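Local coordinates for lipid-transfer protein (PDB 6OK1) that is a thiolase-fold protein of the lipid-transfer type, whose precise role is not established, at residues P148-Y159 and F297-E306; Y251-Y259 and A376-G384. All coordinates share one frame; numbering follows the deposited sequence.

Contact 1: P148-Y159 and F297-E306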
ATOM      1  N   PRO A 148      18.620   9.885  -2.261  1.00 21.17           N
ATOM      2  CA  PRO A 148      17.999  10.552  -1.108  1.00 19.95           C
ATOM      3  C   PRO A 148      18.902  11.552  -0.446  1.00 19.82           C
ATOM      4  O   PRO A 148      18.417  12.598  -0.018  1.00 21.43           O
ATOM      5  CB  PRO A 148      17.654   9.395  -0.166  1.00 25.14           C
ATOM      6  CG  PRO A 148      17.452   8.211  -1.092  1.00 29.53           C
ATOM      7  CD  PRO A 148      18.455   8.407  -2.203  1.00 23.88           C
ATOM      8  N   ALA A 149      20.203  11.281  -0.362  1.00 21.88           N
ATOM      9  CA  ALA A 149      21.105  12.266   0.215  1.00 20.67           C
ATOM     10  C   ALA A 149      21.058  13.572  -0.563  1.00 18.25           C
ATOM     11  O   ALA A 149      21.058  14.659   0.033  1.00 19.63           O
ATOM     12  CB  ALA A 149      22.529  11.740   0.234  1.00 22.85           C
ATOM     13  N   GLN A 150      21.034  13.487  -1.890  1.00 19.14           N
ATOM     14  CA  GLN A 150      20.987  14.704  -2.695  1.00 20.60           C
ATOM     15  C   GLN A 150      19.650  15.402  -2.530  1.00 21.00           C
ATOM     16  O   GLN A 150      19.585  16.637  -2.477  1.00 20.34           O
ATOM     17  CB  GLN A 150      21.228  14.361  -4.156  1.00 20.07           C
ATOM     18  CG  GLN A 150      22.649  13.823  -4.427  1.00 19.76           C
ATOM     19  CD  GLN A 150      22.768  13.083  -5.741  1.00 26.27           C
ATOM     20  OE1 GLN A 150      21.762  12.783  -6.409  1.00 26.14           O
ATOM     21  NE2 GLN A 150      24.011  12.764  -6.123  1.00 25.59           N
ATOM     22  N   TRP A 151      18.567  14.624  -2.459  1.00 19.81           N
ATOM     23  CA  TRP A 151      17.260  15.245  -2.285  1.00 17.35           C
ATOM     24  C   TRP A 151      17.205  16.030  -0.983  1.00 20.97           C
ATOM     25  O   TRP A 151      16.635  17.124  -0.944  1.00 21.36           O
ATOM     26  CB  TRP A 151      16.138  14.186  -2.354  1.00 17.94           C
ATOM     27  CG  TRP A 151      16.093  13.486  -3.638  1.00 17.21           C
ATOM     28  CD1 TRP A 151      16.469  13.977  -4.836  1.00 21.36           C
ATOM     29  CD2 TRP A 151      15.708  12.110  -3.866  1.00 18.41           C
ATOM     30  NE1 TRP A 151      16.347  12.998  -5.811  1.00 22.11           N
ATOM     31  CE2 TRP A 151      15.871  11.855  -5.238  1.00 21.91           C
ATOM     32  CE3 TRP A 151      15.235  11.083  -3.034  1.00 23.38           C
ATOM     33  CZ2 TRP A 151      15.599  10.622  -5.807  1.00 22.29           C
ATOM     34  CZ3 TRP A 151      14.950   9.858  -3.596  1.00 25.98           C
ATOM     35  CH2 TRP A 151      15.148   9.633  -4.973  1.00 23.64           C
ATOM     36  N   VAL A 152      17.803  15.489   0.088  1.00 20.81           N
ATOM     37  CA  VAL A 152      17.837  16.157   1.383  1.00 20.67           C
ATOM     38  C   VAL A 152      18.779  17.347   1.330  1.00 19.37           C
ATOM     39  O   VAL A 152      18.510  18.403   1.921  1.00 19.49           O
ATOM     40  CB  VAL A 152      18.245  15.164   2.494  1.00 21.16           C
ATOM     41  CG1 VAL A 152      18.530  15.896   3.821  1.00 23.83           C
ATOM     42  CG2 VAL A 152      17.144  14.101   2.710  1.00 23.52           C
ATOM     43  N   ALA A 153      19.896  17.193   0.624  1.00 19.68           N
ATOM     44  CA  ALA A 153      20.897  18.254   0.568  1.00 20.12           C
ATOM     45  C   ALA A 153      20.325  19.525  -0.020  1.00 21.19           C
ATOM     46  O   ALA A 153      20.710  20.626   0.395  1.00 19.41           O
ATOM     47  CB  ALA A 153      22.089  17.787  -0.237  1.00 20.98           C
ATOM     48  N   MET A 154      19.374  19.406  -0.954  1.00 19.04           N
ATOM     49  CA  MET A 154      18.774  20.589  -1.550  1.00 20.00           C
ATOM     50  C   MET A 154      18.038  21.431  -0.515  1.00 19.25           C
ATOM     51  O   MET A 154      18.118  22.676  -0.535  1.00 20.55           O
ATOM     52  CB  MET A 154      17.836  20.174  -2.687  1.00 22.40           C
ATOM     53  CG  MET A 154      17.430  21.333  -3.587  1.00 23.09           C
ATOM     54  SD  MET A 154      18.750  21.956  -4.620  1.00 20.32           S
ATOM     55  CE  MET A 154      18.754  20.702  -5.903  1.00 21.20           C
ATOM     56  N   PHE A 155      17.353  20.780   0.429  1.00 19.67           N
ATOM     57  CA  PHE A 155      16.731  21.491   1.540  1.00 21.41           C
ATOM     58  C   PHE A 155      17.777  22.051   2.497  1.00 21.59           C
ATOM     59  O   PHE A 155      17.676  23.196   2.957  1.00 22.98           O
ATOM     60  CB  PHE A 155      15.811  20.561   2.334  1.00 19.27           C
ATOM     61  CG  PHE A 155      14.619  20.066   1.573  1.00 20.35           C
ATOM     62  CD1 PHE A 155      13.657  20.964   1.088  1.00 24.20           C
ATOM     63  CD2 PHE A 155      14.413  18.709   1.385  1.00 22.30           C
ATOM     64  CE1 PHE A 155      12.552  20.508   0.407  1.00 20.65           C
ATOM     65  CE2 PHE A 155      13.278  18.244   0.720  1.00 26.67           C
ATOM     66  CZ  PHE A 155      12.353  19.154   0.237  1.00 21.66           C
ATOM     67  N   ALA A 156      18.748  21.224   2.869  1.00 22.33           N
ATOM     68  CA  ALA A 156      19.721  21.635   3.880  1.00 21.65           C
ATOM     69  C   ALA A 156      20.475  22.895   3.452  1.00 23.66           C
ATOM     70  O   ALA A 156      20.708  23.801   4.265  1.00 25.05           O
ATOM     71  CB  ALA A 156      20.687  20.477   4.132  1.00 22.92           C
ATOM     72  N   ARG A 157      20.848  22.982   2.178  1.00 22.06           N
ATOM     73  CA  ARG A 157      21.601  24.146   1.716  1.00 22.49           C
ATOM     74  C   ARG A 157      20.787  25.412   1.879  1.00 22.97           C
ATOM     75  O   ARG A 157      21.330  26.466   2.222  1.00 22.11           O
ATOM     76  CB  ARG A 157      22.011  23.988   0.251  1.00 21.12           C
ATOM     77  CG  ARG A 157      22.835  25.160  -0.305  1.00 23.50           C
ATOM     78  CD  ARG A 157      24.229  25.259   0.374  1.00 25.08           C
ATOM     79  NE  ARG A 157      24.995  26.446  -0.031  1.00 32.42           N
ATOM     80  CZ  ARG A 157      24.831  27.677   0.460  1.00 37.60           C
ATOM     81  NH1 ARG A 157      23.910  27.937   1.392  1.00 35.49           N
ATOM     82  NH2 ARG A 157      25.599  28.674   0.005  1.00 41.61           N
ATOM     83  N   ARG A 158      19.484  25.339   1.606  1.00 21.80           N
ATOM     84  CA  ARG A 158      18.634  26.516   1.759  1.00 21.02           C
ATOM     85  C   ARG A 158      18.417  26.858   3.230  1.00 22.30           C
ATOM     86  O   ARG A 158      18.345  28.039   3.603  1.00 24.08           O
ATOM     87  CB  ARG A 158      17.299  26.286   1.048  1.00 22.66           C
ATOM     88  CG  ARG A 158      16.382  27.530   1.063  1.00 22.72           C
ATOM     89  CD  ARG A 158      16.841  28.595   0.074  1.00 22.85           C
ATOM     90  NE  ARG A 158      16.123  29.854   0.328  1.00 24.57           N
ATOM     91  CZ  ARG A 158      16.167  30.915  -0.466  1.00 25.01           C
ATOM     92  NH1 ARG A 158      16.864  30.883  -1.597  1.00 21.72           N
ATOM     93  NH2 ARG A 158      15.493  32.018  -0.134  1.00 26.54           N
ATOM     94  N   TYR A 159      18.326  25.843   4.087  1.00 22.43           N
ATOM     95  CA  TYR A 159      18.190  26.096   5.523  1.00 23.93           C
ATOM     96  C   TYR A 159      19.435  26.805   6.066  1.00 25.40           C
ATOM     97  O   TYR A 159      19.333  27.735   6.887  1.00 25.40           O
ATOM     98  CB  TYR A 159      17.937  24.771   6.243  1.00 22.60           C
ATOM     99  CG  TYR A 159      17.732  24.898   7.739  1.00 20.32           C
ATOM    100  CD1 TYR A 159      18.814  24.935   8.593  1.00 24.05           C
ATOM    101  CD2 TYR A 159      16.467  24.961   8.287  1.00 22.98           C
ATOM    102  CE1 TYR A 159      18.644  25.066   9.955  1.00 22.96           C
ATOM    103  CE2 TYR A 159      16.284  25.095   9.657  1.00 23.95           C
ATOM    104  CZ  TYR A 159      17.385  25.151  10.485  1.00 24.29           C
ATOM    105  OH  TYR A 159      17.263  25.267  11.862  1.00 25.88           O
ATOM    106  N   PHE A 297      19.073  11.132   7.667  1.00 22.19           N
ATOM    107  CA  PHE A 297      20.033  12.195   7.392  1.00 24.04           C
ATOM    108  C   PHE A 297      19.910  13.219   8.509  1.00 24.24           C
ATOM    109  O   PHE A 297      18.803  13.514   8.970  1.00 26.96           O
ATOM    110  CB  PHE A 297      19.761  12.849   6.025  1.00 22.80           C
ATOM    111  CG  PHE A 297      19.884  11.894   4.882  1.00 20.95           C
ATOM    112  CD1 PHE A 297      21.129  11.551   4.380  1.00 23.37           C
ATOM    113  CD2 PHE A 297      18.756  11.301   4.335  1.00 23.33           C
ATOM    114  CE1 PHE A 297      21.244  10.645   3.342  1.00 23.14           C
ATOM    115  CE2 PHE A 297      18.880  10.398   3.303  1.00 24.66           C
ATOM    116  CZ  PHE A 297      20.113  10.083   2.803  1.00 24.05           C
ATOM    117  N   THR A 298      21.020  13.785   8.927  1.00 22.51           N
ATOM    118  CA  THR A 298      20.978  14.703  10.053  1.00 20.51           C
ATOM    119  C   THR A 298      20.278  16.037   9.835  1.00 22.71           C
ATOM    120  O   THR A 298      19.739  16.584  10.797  1.00 22.13           O
ATOM    121  CB  THR A 298      22.396  15.018  10.504  1.00 21.15           C
ATOM    122  OG1 THR A 298      23.140  15.504   9.376  1.00 22.45           O
ATOM    123  CG2 THR A 298      23.049  13.771  11.142  1.00 24.44           C
ATOM    124  N   PRO A 299      20.342  16.664   8.653  1.00 23.27           N
ATOM    125  CA  PRO A 299      19.955  18.086   8.612  1.00 22.75           C
ATOM    126  C   PRO A 299      18.502  18.338   8.915  1.00 24.35           C
ATOM    127  O   PRO A 299      18.184  19.406   9.444  1.00 24.43           O
ATOM    128  CB  PRO A 299      20.303  18.513   7.187  1.00 23.17           C
ATOM    129  CG  PRO A 299      21.381  17.539   6.771  1.00 27.27           C
ATOM    130  CD  PRO A 299      20.987  16.240   7.397  1.00 25.88           C
ATOM    131  N   LEU A 300      17.598  17.425   8.557  1.00 21.59           N
ATOM    132  CA  LEU A 300      16.188  17.700   8.768  1.00 22.30           C
ATOM    133  C   LEU A 300      15.773  17.493  10.214  1.00 23.86           C
ATOM    134  O   LEU A 300      14.614  17.730  10.548  1.00 23.97           O
ATOM    135  CB  LEU A 300      15.324  16.835   7.840  1.00 24.30           C
ATOM    136  CG  LEU A 300      15.578  17.070   6.340  1.00 27.36           C
ATOM    137  CD1 LEU A 300      14.686  16.202   5.444  1.00 27.02           C
ATOM    138  CD2 LEU A 300      15.395  18.522   5.972  1.00 29.95           C
ATOM    139  N   VAL A 301      16.695  17.085  11.082  1.00 21.43           N
ATOM    140  CA  VAL A 301      16.375  17.087  12.507  1.00 21.86           C
ATOM    141  C   VAL A 301      16.135  18.503  12.991  1.00 22.06           C
ATOM    142  O   VAL A 301      15.304  18.725  13.882  1.00 22.81           O
ATOM    143  CB  VAL A 301      17.490  16.387  13.297  1.00 23.32           C
ATOM    144  CG1 VAL A 301      17.278  16.555  14.822  1.00 23.96           C
ATOM    145  CG2 VAL A 301      17.527  14.903  12.941  1.00 26.30           C
ATOM    146  N   LEU A 302      16.848  19.495  12.422  1.00 24.14           N
ATOM    147  CA  LEU A 302      16.737  20.854  12.911  1.00 24.18           C
ATOM    148  C   LEU A 302      15.340  21.433  12.646  1.00 22.27           C
ATOM    149  O   LEU A 302      14.702  21.890  13.587  1.00 24.60           O
ATOM    150  CB  LEU A 302      17.853  21.731  12.331  1.00 22.03           C
ATOM    151  CG  LEU A 302      19.196  21.674  13.076  1.00 24.92           C
ATOM    152  CD1 LEU A 302      19.869  20.326  12.890  1.00 23.84           C
ATOM    153  CD2 LEU A 302      20.159  22.751  12.597  1.00 30.33           C
ATOM    154  N   PRO A 303      14.848  21.418  11.405  1.00 25.20           N
ATOM    155  CA  PRO A 303      13.471  21.919  11.213  1.00 25.91           C
ATOM    156  C   PRO A 303      12.417  21.084  11.924  1.00 25.99           C
ATOM    157  O   PRO A 303      11.357  21.622  12.262  1.00 24.28           O
ATOM    158  CB  PRO A 303      13.300  21.899   9.684  1.00 23.49           C
ATOM    159  CG  PRO A 303      14.388  20.948   9.173  1.00 24.51           C
ATOM    160  CD  PRO A 303      15.527  21.152  10.137  1.00 24.12           C
ATOM    161  N   GLN A 304      12.666  19.797  12.186  1.00 23.35           N
ATOM    162  CA  GLN A 304      11.714  19.026  12.972  1.00 21.12           C
ATOM    163  C   GLN A 304      11.519  19.653  14.345  1.00 22.21           C
ATOM    164  O   GLN A 304      10.388  19.798  14.819  1.00 24.66           O
ATOM    165  CB  GLN A 304      12.179  17.590  13.130  1.00 26.07           C
ATOM    166  CG  GLN A 304      11.945  16.721  11.921  1.00 24.52           C
ATOM    167  CD  GLN A 304      12.304  15.308  12.244  1.00 24.91           C
ATOM    168  OE1 GLN A 304      11.558  14.603  12.934  1.00 27.87           O
ATOM    169  NE2 GLN A 304      13.485  14.904  11.821  1.00 21.99           N
ATOM    170  N   LEU A 305      12.616  20.033  15.001  1.00 22.43           N
ATOM    171  CA  LEU A 305      12.492  20.649  16.324  1.00 22.08           C
ATOM    172  C   LEU A 305      11.654  21.917  16.263  1.00 29.28           C
ATOM    173  O   LEU A 305      10.858  22.212  17.174  1.00 25.04           O
ATOM    174  CB  LEU A 305      13.887  20.940  16.888  1.00 24.07           C
ATOM    175  CG  LEU A 305      14.708  19.705  17.284  1.00 28.11           C
ATOM    176  CD1 LEU A 305      16.194  20.045  17.364  1.00 26.88           C
ATOM    177  CD2 LEU A 305      14.188  19.125  18.621  1.00 28.41           C
ATOM    178  N   GLU A 306      11.813  22.674  15.192  1.00 24.61           N
ATOM    179  CA  GLU A 306      11.076  23.917  15.028  1.00 27.28           C
ATOM    180  C   GLU A 306       9.608  23.663  14.704  1.00 22.30           C
ATOM    181  O   GLU A 306       8.718  24.311  15.278  1.00 25.22           O
ATOM    182  CB  GLU A 306      11.767  24.747  13.958  1.00 26.77           C
ATOM    183  CG  GLU A 306      13.207  25.037  14.353  1.00 29.43           C
ATOM    184  CD  GLU A 306      14.037  25.638  13.242  1.00 32.36           C
ATOM    185  OE1 GLU A 306      13.452  26.017  12.213  1.00 27.01           O
ATOM    186  OE2 GLU A 306      15.264  25.781  13.412  1.00 27.24           O
TER
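Phe297 and Val152 open an apolar seam that joins the two halves of a thiolase fold: helix 148-163 belongs to the N-terminal thiolase region, and the turn and helix of 297-306 to the C-terminal one. Most of the seam is hydrocarbon packing. The Phe297 ring reaches the first turn of the helix, where Ala149 is small enough to let CE1 come within 3.5 Å of its CB, while Pro148 CB lies 3.8 Å from CE2. Val152 uses both branches. Its CG1, anti to the backbone N (chi1 170°), touches Phe297 CB and Leu300 CG, and CG2 packs 3.6 Å from CD2 of the Phe297 ring. One turn on, Ala156 CB meets Pro299 CB at 3.7 Å; a methyl suits this place, where the backbones come closest, and the proline sits in the type I turn from Thr298 to Val301 that leads into helix 301-307. Tyr159 extends across to that helix, crossing Leu302 at about a right angle, with Leu302 CD2 3.8 Å from its CE1. Polar chemistry enters at the far end of this ring. Glu306 approaches from the opposite direction, its carboxylate also held by Gly314 N and Ala316 N, which probably favours the charged form. Tyr159 OH donates to Glu306 OE2 at 2.6 Å, on the syn side but 34° out of the carboxylate plane.

Contact 2: Y251-Y259 and A376-G384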
ATOM      1  N   TYR A 251       0.731  21.031   1.708  1.00 22.72           N
ATOM      2  CA  TYR A 251       0.430  21.656   0.434  0.56 25.68           C
ATOM      3  C   TYR A 251       1.571  21.416  -0.546  1.00 20.88           C
ATOM      4  O   TYR A 251       2.744  21.525  -0.185  1.00 22.16           O
ATOM      5  CB  TYR A 251       0.221  23.153   0.645  0.56 15.12           C
ATOM      6  CG  TYR A 251       0.058  23.916  -0.632  0.56 22.02           C
ATOM      7  CD1 TYR A 251      -1.137  23.871  -1.330  0.56 29.99           C
ATOM      8  CD2 TYR A 251       1.094  24.674  -1.152  0.56 27.00           C
ATOM      9  CE1 TYR A 251      -1.301  24.555  -2.508  0.56 31.11           C
ATOM     10  CE2 TYR A 251       0.935  25.373  -2.331  0.56 31.40           C
ATOM     11  CZ  TYR A 251      -0.266  25.303  -3.003  0.56 29.58           C
ATOM     12  OH  TYR A 251      -0.444  25.995  -4.177  0.56 35.33           O
ATOM     13  N   ASP A 252       1.223  21.088  -1.790  1.00 19.57           N
ATOM     14  CA  ASP A 252       2.202  20.786  -2.829  1.00 21.49           C
ATOM     15  C   ASP A 252       3.289  19.831  -2.332  1.00 23.25           C
ATOM     16  O   ASP A 252       4.482  20.098  -2.413  1.00 20.60           O
ATOM     17  CB  ASP A 252       2.828  22.075  -3.367  1.00 20.40           C
ATOM     18  CG  ASP A 252       3.515  21.862  -4.676  1.00 26.21           C
ATOM     19  OD1 ASP A 252       3.082  20.933  -5.378  1.00 25.64           O
ATOM     20  OD2 ASP A 252       4.468  22.614  -5.009  1.00 27.05           O
ATOM     21  N   GLN A 253       2.848  18.688  -1.814  1.00 19.20           N
ATOM     22  CA  GLN A 253       3.752  17.664  -1.336  1.00 18.81           C
ATOM     23  C   GLN A 253       4.282  16.812  -2.483  1.00 20.11           C
ATOM     24  O   GLN A 253       3.510  16.336  -3.325  1.00 19.85           O
ATOM     25  CB  GLN A 253       3.021  16.779  -0.345  1.00 21.71           C
ATOM     26  CG  GLN A 253       3.927  15.769   0.323  1.00 17.63           C
ATOM     27  CD  GLN A 253       4.785  16.368   1.405  1.00 20.41           C
ATOM     28  OE1 GLN A 253       4.297  17.057   2.290  1.00 21.22           O
ATOM     29  NE2 GLN A 253       6.099  16.066   1.352  1.00 19.05           N
ATOM     30  N   HIS A 254       5.605  16.596  -2.498  1.00 20.41           N
ATOM     31  CA  HIS A 254       6.273  15.664  -3.407  1.00 19.90           C
ATOM     32  C   HIS A 254       7.003  14.613  -2.576  1.00 19.29           C
ATOM     33  O   HIS A 254       7.134  14.731  -1.363  1.00 20.11           O
ATOM     34  CB  HIS A 254       7.234  16.416  -4.349  1.00 19.00           C
ATOM     35  CG  HIS A 254       6.543  17.402  -5.226  1.00 19.75           C
ATOM     36  ND1 HIS A 254       6.307  17.181  -6.565  1.00 19.42           N
ATOM     37  CD2 HIS A 254       5.978  18.595  -4.941  1.00 20.69           C
ATOM     38  CE1 HIS A 254       5.641  18.205  -7.073  1.00 20.43           C
ATOM     39  NE2 HIS A 254       5.427  19.079  -6.102  1.00 19.16           N
ATOM     40  N   MET A 255       7.467  13.571  -3.248  1.00 20.03           N
ATOM     41  CA  MET A 255       8.225  12.498  -2.610  0.60 17.78           C
ATOM     42  C   MET A 255       9.688  12.916  -2.556  1.00 16.42           C
ATOM     43  O   MET A 255      10.416  12.816  -3.557  1.00 20.57           O
ATOM     44  CB  MET A 255       8.068  11.198  -3.386  0.60 20.51           C
ATOM     45  CG  MET A 255       8.871  10.036  -2.813  0.60 29.73           C
ATOM     46  SD  MET A 255       8.019   9.268  -1.436  0.60 45.17           S
ATOM     47  CE  MET A 255       6.973   8.147  -2.388  0.60 58.34           C
ATOM     48  N   MET A 256      10.095  13.432  -1.402  1.00 19.07           N
ATOM     49  CA  MET A 256      11.433  13.887  -1.044  1.00 19.27           C
ATOM     50  C   MET A 256      11.851  15.170  -1.730  1.00 21.72           C
ATOM     51  O   MET A 256      12.944  15.662  -1.439  1.00 18.78           O
ATOM     52  CB  MET A 256      12.504  12.824  -1.326  1.00 22.51           C
ATOM     53  CG  MET A 256      12.295  11.582  -0.506  1.00 22.72           C
ATOM     54  SD  MET A 256      12.495  11.928   1.248  1.00 27.57           S
ATOM     55  CE  MET A 256      14.245  12.285   1.331  1.00 36.18           C
ATOM     56  N   THR A 257      11.021  15.753  -2.589  1.00 18.75           N
ATOM     57  CA  THR A 257      11.470  16.844  -3.449  1.00 16.33           C
ATOM     58  C   THR A 257      10.448  17.983  -3.519  1.00 17.39           C
ATOM     59  O   THR A 257      10.205  18.547  -4.596  1.00 20.10           O
ATOM     60  CB  THR A 257      11.778  16.336  -4.854  1.00 17.95           C
ATOM     61  OG1 THR A 257      10.635  15.704  -5.435  1.00 19.58           O
ATOM     62  CG2 THR A 257      12.919  15.331  -4.822  1.00 19.01           C
ATOM     63  N   SER A 258       9.866  18.350  -2.370  1.00 18.16           N
ATOM     64  CA  SER A 258       8.889  19.451  -2.314  1.00 18.48           C
ATOM     65  C   SER A 258       9.623  20.793  -2.349  1.00 19.36           C
ATOM     66  O   SER A 258       9.712  21.530  -1.362  1.00 21.00           O
ATOM     67  CB  SER A 258       8.011  19.345  -1.082  1.00 20.13           C
ATOM     68  OG  SER A 258       7.446  18.041  -0.977  1.00 21.39           O
ATOM     69  N   TYR A 259      10.105  21.116  -3.536  1.00 20.09           N
ATOM     70  CA  TYR A 259      11.009  22.233  -3.775  1.00 19.18           C
ATOM     71  C   TYR A 259      10.300  23.464  -4.323  1.00 19.69           C
ATOM     72  O   TYR A 259      10.967  24.448  -4.683  1.00 20.71           O
ATOM     73  CB  TYR A 259      12.073  21.812  -4.789  1.00 18.57           C
ATOM     74  CG  TYR A 259      13.005  20.678  -4.390  1.00 18.43           C
ATOM     75  CD1 TYR A 259      13.376  20.455  -3.075  1.00 20.48           C
ATOM     76  CD2 TYR A 259      13.527  19.857  -5.360  1.00 18.98           C
ATOM     77  CE1 TYR A 259      14.251  19.427  -2.740  1.00 19.16           C
ATOM     78  CE2 TYR A 259      14.399  18.822  -5.036  1.00 19.00           C
ATOM     79  CZ  TYR A 259      14.744  18.611  -3.732  1.00 19.36           C
ATOM     80  OH  TYR A 259      15.619  17.599  -3.458  1.00 20.34           O
ATOM     81  N   ALA A 376       8.257  10.123  12.087  1.00 20.83           N
ATOM     82  CA  ALA A 376       8.592   9.232  10.987  1.00 22.02           C
ATOM     83  C   ALA A 376       9.373   9.984   9.898  1.00 21.15           C
ATOM     84  O   ALA A 376       9.932  11.060  10.148  1.00 22.93           O
ATOM     85  CB  ALA A 376       7.304   8.591  10.476  1.00 21.18           C
ATOM     86  N   GLY A 377       9.429   9.401   8.701  1.00 21.04           N
ATOM     87  CA  GLY A 377      10.373   9.848   7.690  1.00 22.72           C
ATOM     88  C   GLY A 377      10.150  11.291   7.267  1.00 27.44           C
ATOM     89  O   GLY A 377       9.019  11.763   7.162  1.00 21.39           O
ATOM     90  N   THR A 378      11.254  11.981   6.980  1.00 22.82           N
ATOM     91  CA  THR A 378      11.228  13.386   6.625  1.00 19.70           C
ATOM     92  C   THR A 378      11.464  13.586   5.128  1.00 19.68           C
ATOM     93  O   THR A 378      12.221  12.844   4.476  1.00 23.09           O
ATOM     94  CB  THR A 378      12.275  14.140   7.451  1.00 25.38           C
ATOM     95  OG1 THR A 378      13.506  13.426   7.390  1.00 26.81           O
ATOM     96  CG2 THR A 378      11.859  14.199   8.895  1.00 29.88           C
ATOM     97  N   GLY A 379      10.798  14.605   4.581  1.00 22.84           N
ATOM     98  CA  GLY A 379      10.797  14.856   3.162  1.00 20.82           C
ATOM     99  C   GLY A 379       9.667  14.193   2.414  1.00 21.80           C
ATOM    100  O   GLY A 379       9.514  14.428   1.215  1.00 20.27           O
ATOM    101  N   VAL A 380       8.872  13.389   3.107  1.00 23.11           N
ATOM    102  CA  VAL A 380       7.777  12.624   2.510  1.00 20.50           C
ATOM    103  C   VAL A 380       6.527  12.871   3.345  1.00 16.29           C
ATOM    104  O   VAL A 380       6.604  13.298   4.499  1.00 19.40           O
ATOM    105  CB  VAL A 380       8.092  11.106   2.481  1.00 22.11           C
ATOM    106  CG1 VAL A 380       9.094  10.749   1.404  1.00 28.52           C
ATOM    107  CG2 VAL A 380       8.579  10.627   3.859  1.00 22.64           C
ATOM    108  N   PRO A 381       5.362  12.541   2.806  1.00 17.70           N
ATOM    109  CA  PRO A 381       4.200  12.374   3.690  1.00 20.17           C
ATOM    110  C   PRO A 381       4.609  11.534   4.880  1.00 20.91           C
ATOM    111  O   PRO A 381       5.234  10.472   4.731  1.00 19.79           O
ATOM    112  CB  PRO A 381       3.198  11.643   2.805  1.00 20.69           C
ATOM    113  CG  PRO A 381       3.548  12.030   1.444  1.00 20.47           C
ATOM    114  CD  PRO A 381       5.064  12.168   1.426  1.00 21.15           C
ATOM    115  N   THR A 382       4.241  12.002   6.067  1.00 19.56           N
ATOM    116  CA  THR A 382       4.876  11.512   7.269  1.00 22.05           C
ATOM    117  C   THR A 382       3.834  11.283   8.355  1.00 20.49           C
ATOM    118  O   THR A 382       2.619  11.277   8.112  1.00 21.99           O
ATOM    119  CB  THR A 382       6.023  12.472   7.658  1.00 21.95           C
ATOM    120  OG1 THR A 382       6.820  11.882   8.689  1.00 23.92           O
ATOM    121  CG2 THR A 382       5.535  13.845   8.108  1.00 21.30           C
ATOM    122  N   SER A 383       4.331  11.041   9.556  1.00 18.60           N
ATOM    123  CA  SER A 383       3.497  10.650  10.690  1.00 21.92           C
ATOM    124  C   SER A 383       4.269  10.844  11.986  1.00 23.50           C
ATOM    125  O   SER A 383       5.478  11.076  11.991  1.00 22.55           O
ATOM    126  CB  SER A 383       3.008   9.189  10.531  1.00 22.97           C
ATOM    127  OG  SER A 383       4.079   8.290  10.283  1.00 21.21           O
ATOM    128  N   GLY A 384       3.545  10.745  13.102  1.00 21.50           N
ATOM    129  CA  GLY A 384       4.146  10.894  14.414  1.00 24.06           C
ATOM    130  C   GLY A 384       3.291  10.219  15.457  1.00 23.69           C
ATOM    131  O   GLY A 384       2.118   9.901  15.218  1.00 23.53           O
TER
HETATM  132  O   HOH W   1       9.586  17.069   0.373  1.00 19.76           O
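Two bends near -65°, at chi2 and chi3, curl the Met256 side chain back so that its sulfur lies against Val380, SD to CG1 3.6 Å. Val380 has CG1 anti to its carbonyl carbon, which turns this methyl toward the thioether. A flexible methionine chain suits such a place, as it can fit round a rigid branched valine. Gln253 is bent too: its CG, anti to the backbone N (chi1 -174°), lies 3.9 Å from Pro381 CG, and the bend at chi2 then turns the amide so that NE2 donates to His254 O in the carbonyl plane. The same amide nitrogen also bonds Glu269, and OE1 takes bonds from Arg261 and Gly250 N, so the buried amide is held at both ends. In this thiolase fold, residues 376-381 connect strand 371-375 to strand 382-388, which starts within the segment; 251-259 is a loop that follows the neighbouring strand 240-248. Gly379 adopts phi 92°, a backbone conformation suited to glycine, and its alpha carbon lies close to Met256. Its carbonyl oxygen is the polar centre of the contact. Met256 N reaches Gly379 O at 2.9 Å in a weak, bent bond. Water 1 donates to Gly379 O at 2.8 Å while accepting from the backbone N of Ser258. Ser258 OG in turn accepts from His254 N, tying the loop to itself, and Asp252 OD1 takes a hydrogen bond from His254 NE2 and a salt bridge from Arg66 of the second subunit.

In the fold
Both contacts are largely buried, and their centres lie about 12 Å apart on the same side of the chain's centre. Contact 1 is a seam between the N- and C-terminal thiolase regions, mostly hydrocarbon, with its polar bond at one end. Contact 2 stays within the C-terminal region, where two irregular backbones meet beside the central sheet; it buries less surface and depends more on the carbonyl oxygen of Gly379 and a bridging water. Helix 148-163 links them: Tyr259 OH probably bonds Trp151 O, and Met256 packs on the same helix. Both segments of contact 2 also reach the second subunit, and both contacts border another protein's chain.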